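Secreted protein ASP-2 (Necator americanus, PDB 1U53) is a secreted pathogenesis-related-1 protein of the CAP family from a human hookworm, a vaccine antigen whose molecular role is not firmly established. Local coordinates at residues C148-E151 and M156-V159; F88-S93 and A101-K106; M64-Q69 and K73-N78. One frame throughout, in Å; residues are numbered along the deposited sequence.

Interaction 1 of 3, residues C148-E151 and M156-V159; sequences CYVE and MCYV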
# COMPACT_ATOMS: atom_id res chain seq x y z
N CYS A 148 0.89 -6.89 6.84
CA CYS A 148 1.19 -7.78 5.73
C CYS A 148 1.74 -9.11 6.20
O CYS A 148 2.21 -9.23 7.31
CB CYS A 148 2.26 -7.12 4.83
SG CYS A 148 1.91 -5.40 4.38
N TYR A 149 1.76 -10.08 5.29
CA TYR A 149 2.40 -11.36 5.60
C TYR A 149 3.04 -11.90 4.34
O TYR A 149 2.47 -11.77 3.24
CB TYR A 149 1.36 -12.33 6.17
CG TYR A 149 1.97 -13.54 6.86
CD1 TYR A 149 2.29 -13.49 8.22
CD2 TYR A 149 2.26 -14.71 6.14
CE1 TYR A 149 2.89 -14.58 8.83
CE2 TYR A 149 2.85 -15.79 6.75
CZ TYR A 149 3.16 -15.73 8.09
OH TYR A 149 3.72 -16.84 8.72
N VAL A 150 4.21 -12.54 4.50
CA VAL A 150 4.96 -13.20 3.41
C VAL A 150 5.06 -14.65 3.76
O VAL A 150 5.55 -15.01 4.88
CB VAL A 150 6.37 -12.65 3.28
CG1 VAL A 150 7.13 -13.34 2.14
CG2 VAL A 150 6.34 -11.10 3.09
N GLU A 151 4.58 -15.49 2.85
CA GLU A 151 4.58 -16.94 3.06
C GLU A 151 5.44 -17.63 2.03
O GLU A 151 5.28 -17.38 0.84
CB GLU A 151 3.15 -17.48 2.95
CG GLU A 151 3.01 -19.01 3.16
CD GLU A 151 3.27 -19.51 4.58
OE1 GLU A 151 3.70 -18.72 5.45
OE2 GLU A 151 3.09 -20.75 4.82
N MET A 156 5.86 -20.73 -4.68
CA MET A 156 5.91 -19.28 -4.83
C MET A 156 6.19 -18.67 -3.47
O MET A 156 5.91 -19.27 -2.43
CB MET A 156 4.57 -18.71 -5.34
CG MET A 156 3.40 -18.95 -4.36
SD MET A 156 1.91 -18.13 -4.98
CE MET A 156 0.72 -18.92 -3.91
N CYS A 157 6.71 -17.45 -3.49
CA CYS A 157 6.79 -16.65 -2.28
C CYS A 157 5.57 -15.76 -2.42
O CYS A 157 5.45 -15.05 -3.44
CB CYS A 157 8.08 -15.80 -2.28
SG CYS A 157 8.11 -14.64 -0.88
N TYR A 158 4.62 -15.83 -1.47
CA TYR A 158 3.32 -15.18 -1.64
C TYR A 158 3.16 -14.07 -0.59
O TYR A 158 3.34 -14.30 0.60
CB TYR A 158 2.21 -16.24 -1.51
CG TYR A 158 0.80 -15.74 -1.65
CD1 TYR A 158 0.47 -14.76 -2.60
CD2 TYR A 158 -0.23 -16.31 -0.92
CE1 TYR A 158 -0.84 -14.30 -2.75
CE2 TYR A 158 -1.55 -15.83 -1.05
CZ TYR A 158 -1.85 -14.85 -1.96
OH TYR A 158 -3.16 -14.42 -2.09
N VAL A 159 2.89 -12.84 -1.07
CA VAL A 159 2.86 -11.66 -0.20
C VAL A 159 1.48 -11.09 -0.26
O VAL A 159 0.94 -10.84 -1.34
CB VAL A 159 3.82 -10.58 -0.75
CG1 VAL A 159 3.73 -9.28 0.05
CG2 VAL A 159 5.27 -11.13 -0.79

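Interaction 2 of 3, residues F88-S93 and A101-K106; sequences FMSSDS and AEQASK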
# COMPACT_ATOMS: atom_id res chain seq x y z
N PHE A 88 0.90 -10.20 -4.16
CA PHE A 88 2.09 -10.26 -5.03
C PHE A 88 2.67 -11.65 -4.92
O PHE A 88 2.58 -12.28 -3.86
CB PHE A 88 3.15 -9.23 -4.57
CG PHE A 88 4.53 -9.41 -5.21
CD1 PHE A 88 4.84 -8.83 -6.42
CD2 PHE A 88 5.51 -10.13 -4.54
CE1 PHE A 88 6.15 -8.98 -6.99
CE2 PHE A 88 6.81 -10.32 -5.10
CZ PHE A 88 7.10 -9.73 -6.34
N MET A 89 3.27 -12.13 -6.00
CA MET A 89 3.99 -13.41 -5.85
C MET A 89 5.27 -13.38 -6.68
O MET A 89 5.35 -12.71 -7.72
CB MET A 89 3.15 -14.60 -6.26
CG MET A 89 2.71 -14.55 -7.73
SD MET A 89 1.81 -16.04 -8.16
CE MET A 89 3.16 -17.14 -8.42
N SER A 90 6.24 -14.17 -6.20
CA SER A 90 7.46 -14.43 -6.93
C SER A 90 7.67 -15.94 -7.00
O SER A 90 7.31 -16.65 -6.09
CB SER A 90 8.63 -13.85 -6.14
OG SER A 90 9.87 -14.31 -6.63
N SER A 91 8.32 -16.43 -8.05
CA SER A 91 8.62 -17.85 -8.12
C SER A 91 9.79 -18.26 -7.22
O SER A 91 10.02 -19.47 -7.07
CB SER A 91 9.00 -18.24 -9.57
OG SER A 91 10.27 -17.63 -9.84
N ASP A 92 10.52 -17.30 -6.64
CA ASP A 92 11.60 -17.60 -5.68
C ASP A 92 11.00 -17.83 -4.30
O ASP A 92 10.96 -16.92 -3.47
CB ASP A 92 12.57 -16.41 -5.66
CG ASP A 92 13.85 -16.66 -4.89
OD1 ASP A 92 13.98 -17.69 -4.23
OD2 ASP A 92 14.73 -15.76 -4.95
N SER A 93 10.57 -19.08 -4.06
CA SER A 93 9.85 -19.53 -2.83
C SER A 93 10.54 -19.14 -1.56
O SER A 93 9.90 -18.70 -0.56
CB SER A 93 9.70 -21.07 -2.87
OG SER A 93 8.57 -21.28 -3.67
N ALA A 101 9.19 -8.17 0.66
CA ALA A 101 8.43 -6.96 0.99
C ALA A 101 8.83 -5.82 0.04
O ALA A 101 7.99 -5.04 -0.42
CB ALA A 101 8.71 -6.57 2.44
N GLU A 102 10.13 -5.71 -0.21
CA GLU A 102 10.65 -4.67 -1.07
C GLU A 102 10.14 -4.88 -2.48
O GLU A 102 9.66 -3.95 -3.14
CB GLU A 102 12.18 -4.76 -1.08
CG GLU A 102 12.83 -3.62 -1.85
CD GLU A 102 14.33 -3.71 -1.74
OE1 GLU A 102 14.81 -4.67 -1.10
OE2 GLU A 102 15.02 -2.82 -2.27
N GLN A 103 10.20 -6.12 -2.94
CA GLN A 103 9.79 -6.39 -4.34
C GLN A 103 8.31 -6.14 -4.54
O GLN A 103 7.87 -5.61 -5.57
CB GLN A 103 10.12 -7.82 -4.70
CG GLN A 103 11.60 -8.09 -4.74
CD GLN A 103 11.94 -9.30 -5.64
OE1 GLN A 103 11.05 -10.06 -6.06
NE2 GLN A 103 13.24 -9.47 -5.91
N ALA A 104 7.51 -6.55 -3.55
CA ALA A 104 6.05 -6.37 -3.69
C ALA A 104 5.69 -4.91 -3.71
O ALA A 104 4.91 -4.44 -4.54
CB ALA A 104 5.33 -7.05 -2.54
N SER A 105 6.33 -4.15 -2.82
CA SER A 105 5.98 -2.74 -2.68
C SER A 105 6.40 -2.02 -3.95
O SER A 105 5.67 -1.17 -4.44
CB SER A 105 6.67 -2.14 -1.44
OG SER A 105 6.26 -2.84 -0.23
N LYS A 106 7.56 -2.37 -4.51
CA LYS A 106 7.99 -1.77 -5.79
C LYS A 106 7.04 -2.13 -6.94
O LYS A 106 6.76 -1.28 -7.78
CB LYS A 106 9.41 -2.22 -6.17
CG LYS A 106 10.50 -1.65 -5.27
CD LYS A 106 11.80 -2.34 -5.70
CE LYS A 106 13.03 -1.60 -5.32
NZ LYS A 106 14.25 -2.41 -5.76

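Interaction 3 of 3, residues M64-Q69 and K73-N78; sequences MNNAKQ and KHSQPN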
# COMPACT_ATOMS: atom_id res chain seq x y z
N MET A 64 -2.23 -12.60 6.76
CA MET A 64 -1.74 -13.95 7.01
C MET A 64 -2.74 -15.05 6.66
O MET A 64 -2.37 -16.07 6.07
CB MET A 64 -1.30 -14.10 8.49
CG MET A 64 -0.71 -15.48 8.78
SD MET A 64 -0.25 -15.54 10.53
CE MET A 64 -1.86 -15.54 11.31
N ASN A 65 -4.01 -14.87 7.06
CA ASN A 65 -5.02 -15.85 6.77
C ASN A 65 -5.11 -16.10 5.26
O ASN A 65 -5.41 -17.20 4.84
CB ASN A 65 -6.38 -15.39 7.29
CG ASN A 65 -6.47 -15.40 8.80
OD1 ASN A 65 -5.60 -15.97 9.47
ND2 ASN A 65 -7.48 -14.73 9.36
N ASN A 66 -4.89 -15.06 4.45
CA ASN A 66 -4.86 -15.24 3.00
C ASN A 66 -3.57 -15.91 2.59
O ASN A 66 -3.57 -17.00 1.99
CB ASN A 66 -5.00 -13.85 2.31
CG ASN A 66 -5.01 -13.93 0.78
OD1 ASN A 66 -4.55 -14.91 0.20
ND2 ASN A 66 -5.54 -12.88 0.12
N ALA A 67 -2.46 -15.29 2.95
CA ALA A 67 -1.14 -15.84 2.54
C ALA A 67 -1.00 -17.32 2.86
O ALA A 67 -0.50 -18.03 2.05
CB ALA A 67 -0.01 -15.05 3.15
N LYS A 68 -1.41 -17.76 4.05
CA LYS A 68 -1.15 -19.15 4.46
C LYS A 68 -1.84 -20.17 3.58
O LYS A 68 -1.47 -21.35 3.58
CB LYS A 68 -1.58 -19.37 5.91
CG LYS A 68 -0.64 -18.70 6.90
CD LYS A 68 0.63 -19.49 6.96
CE LYS A 68 1.47 -19.19 8.20
NZ LYS A 68 2.86 -19.71 8.01
N GLN A 69 -2.90 -19.78 2.86
CA GLN A 69 -3.57 -20.75 1.97
C GLN A 69 -2.79 -21.07 0.70
O GLN A 69 -3.08 -22.05 0.00
CB GLN A 69 -4.94 -20.25 1.57
CG GLN A 69 -5.86 -19.93 2.72
CD GLN A 69 -7.12 -19.25 2.25
OE1 GLN A 69 -7.85 -19.77 1.37
NE2 GLN A 69 -7.42 -18.09 2.82
N LYS A 73 -4.77 -15.30 -4.73
CA LYS A 73 -6.15 -14.87 -4.95
C LYS A 73 -6.52 -13.84 -3.90
O LYS A 73 -6.18 -13.98 -2.72
CB LYS A 73 -7.11 -16.07 -4.83
CG LYS A 73 -8.51 -15.77 -5.39
CD LYS A 73 -9.50 -16.88 -5.01
CE LYS A 73 -10.89 -16.56 -5.59
NZ LYS A 73 -10.82 -16.13 -7.01
N HIS A 74 -7.24 -12.83 -4.33
CA HIS A 74 -7.85 -11.91 -3.38
C HIS A 74 -8.83 -12.62 -2.46
O HIS A 74 -9.56 -13.53 -2.88
CB HIS A 74 -8.54 -10.75 -4.11
CG HIS A 74 -7.59 -9.66 -4.48
ND1 HIS A 74 -7.17 -9.44 -5.77
CD2 HIS A 74 -6.92 -8.78 -3.70
CE1 HIS A 74 -6.30 -8.44 -5.77
NE2 HIS A 74 -6.16 -8.01 -4.53
N SER A 75 -8.85 -12.16 -1.21
CA SER A 75 -9.79 -12.67 -0.22
C SER A 75 -11.15 -12.01 -0.37
O SER A 75 -11.31 -10.89 -0.88
CB SER A 75 -9.26 -12.42 1.22
OG SER A 75 -8.97 -11.03 1.41
N GLN A 76 -12.15 -12.75 0.09
CA GLN A 76 -13.47 -12.20 0.07
C GLN A 76 -13.61 -11.19 1.21
O GLN A 76 -12.93 -11.30 2.22
CB GLN A 76 -14.44 -13.36 0.28
CG GLN A 76 -14.58 -14.22 -0.97
CD GLN A 76 -15.63 -13.62 -1.90
OE1 GLN A 76 -15.31 -13.09 -2.95
NE2 GLN A 76 -16.90 -13.70 -1.49
N PRO A 77 -14.45 -10.16 1.04
CA PRO A 77 -14.55 -9.10 2.03
C PRO A 77 -14.80 -9.53 3.48
O PRO A 77 -14.24 -8.89 4.37
CB PRO A 77 -15.70 -8.23 1.48
CG PRO A 77 -15.51 -8.36 -0.01
CD PRO A 77 -15.26 -9.86 -0.16
N ASN A 78 -15.63 -10.54 3.73
CA ASN A 78 -15.88 -11.01 5.07
C ASN A 78 -14.65 -11.69 5.70
O ASN A 78 -14.63 -11.92 6.90
CB ASN A 78 -17.11 -11.93 5.11
CG ASN A 78 -17.65 -12.12 6.49
OD1 ASN A 78 -17.86 -13.26 6.95
ND2 ASN A 78 -17.87 -11.02 7.20

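Interaction 1 of 3, residues C148-E151 and M156-V159
Val150 and Glu151 run antiparallel to Val159 and Tyr158, the axes of the two short strands lying 4.7 Å apart and their directions differing by 170°. This is the closing end of the beta hairpin formed by strands 145-152 and 157-164, the central pair of the sheet in the alpha-beta-alpha sandwich of CAP proteins. Glu151 and Tyr158 form the hydrogen-bonded pair: Glu151 N gives to Tyr158 O at 2.8 Å, and Tyr158 N returns the bond to Glu151 O at 2.9 Å, both nearly straight. In the neighbouring non-hydrogen-bonded pair, the alpha carbons of Val150 and Val159 approach more closely, and Val150 CA offers a CH contact to Tyr158 O.

The valines stand side by side on the face roofed by helices 14-32 and 97-109, touching through Val150 CG2 and Val159 CG2 at 4.0 Å. The other branch of Val150, CG1, is anti to the backbone N (chi1 -180°) and therefore leans along the strand to meet Cys157 SG at 3.4 Å, a snug diagonal contact, since Cys157 lies two residues from Val159, the partner of Val150. Tyr149, Glu151 and Tyr158 occupy the reverse face, beside helix 57-67. There the Glu151 chain bends at chi2 (69°), which turns OE1 toward the Tyr149 ring; it lies in plane at the edge of that ring and forms a salt bridge with Lys68 NZ.

Interaction 2 of 3, residues F88-S93 and A101-K106
Phe88 turns its CG anti to the backbone N (chi1 168°), swinging the ring off strand 84-90 and against helix 97-109, while Gln103 on that helix sets its CG opposite its own carbonyl carbon and stretches out past the ring. A strand side chain laid flat on a helix in this way illustrates how alpha and beta layers pack in the CAP sandwich. Ala104 receives the face of the ring: its CA sits 3.8 Å from the ring centroid and 15° off the normal, a CH-pi contact, and its CB comes within 3.7 Å of Phe88 CG, near the root of the ring. Toward the far end, Phe88 CZ meets Gln103 CB at 3.9 Å. The amide of Gln103 stands almost perpendicular to the ring plane, at 87°, with OE1 4.0 Å from Phe88 CZ.

Beyond the ring, the strand gives way to a turn. Ser90 OG accepts from Asp92 N at 3.1 Å, making an ST turn that redirects the chain as strand 84-90 ends. On the helix, Ser105 OG donates to Ala101 O at 2.8 Å, so the hydroxyl finds its acceptor within the helix, on the side turned to Phe20 of helix 14-32; the same oxygen takes the Ser105 N-H from the opposite face of its carbonyl plane.

The two segments share no hydrogen bond. Their cohesion comes from dispersion and a weak CH-pi attraction, and the small methyl of Ala104 allows the helix backbone to come right down onto the aromatic face.

Interaction 3 of 3, residues M64-Q69 and K73-N78
Asn66 reaches from the last turns of helix 57-67 to the returning chain at Lys73 and Ser75, an example of one buried amide stitching a helix to the loop that follows it. Its CB points toward the loop, and because CG is anti to the backbone N (chi1 -179°) the side chain extends outward, bringing CG to 3.7 Å from Lys73 O. At the tip the amide divides its work. ND2 donates to Lys73 O at 3.1 Å, a bent bond with 146° at the hydrogen; the acceptor is tilted 18° from the amide plane, although the donor lies in the plane of the Lys73 carbonyl. The same nitrogen rests 3.9 Å from Ser75 CB and has a second acceptor in Glu85 OE2. OD1 is 3.5 Å from Lys73 O, two acceptors with no proton to share, and is instead paired with the hydroxyl of Tyr158. That hydroxyl also meets Lys73 N, so the tyrosine braces both sides of the contact.

Ser75 OG is bonded to Glu85 OE2, which thus links the serine and the asparagine. Farther along the chain, Gln69 NE2 folds back to Asn65 O at 3.0 Å, with the acceptor essentially in its amide plane. The bonds of Asn66, Tyr158 and Glu85 place the chain leading to strand 84-90 against the helix on the Tyr158 side of the sheet, one outer layer of the alpha-beta-alpha sandwich of the CAP fold.

Read from the N terminus, the three contacts come in series, with none nested or crossed. Interaction 3 closes the short loop after helix 57-67, interaction 2 brings helix 97-109 back over strand 84-90, closing the turn between them, and interaction 1 zips the later hairpin. The hairpin lies at the middle: Val159 N and Cys157 N bond to Phe88 O and Ser90 O, setting interaction 2 beside interaction 1 in one sheet, and Ala104 packs on Val159. Across the sheet, the Tyr158 face connects interaction 1 to interaction 3. Interactions 2 and 3, with centres about 17 Å apart, do not touch; they belong to opposite helical layers joined through the sheet.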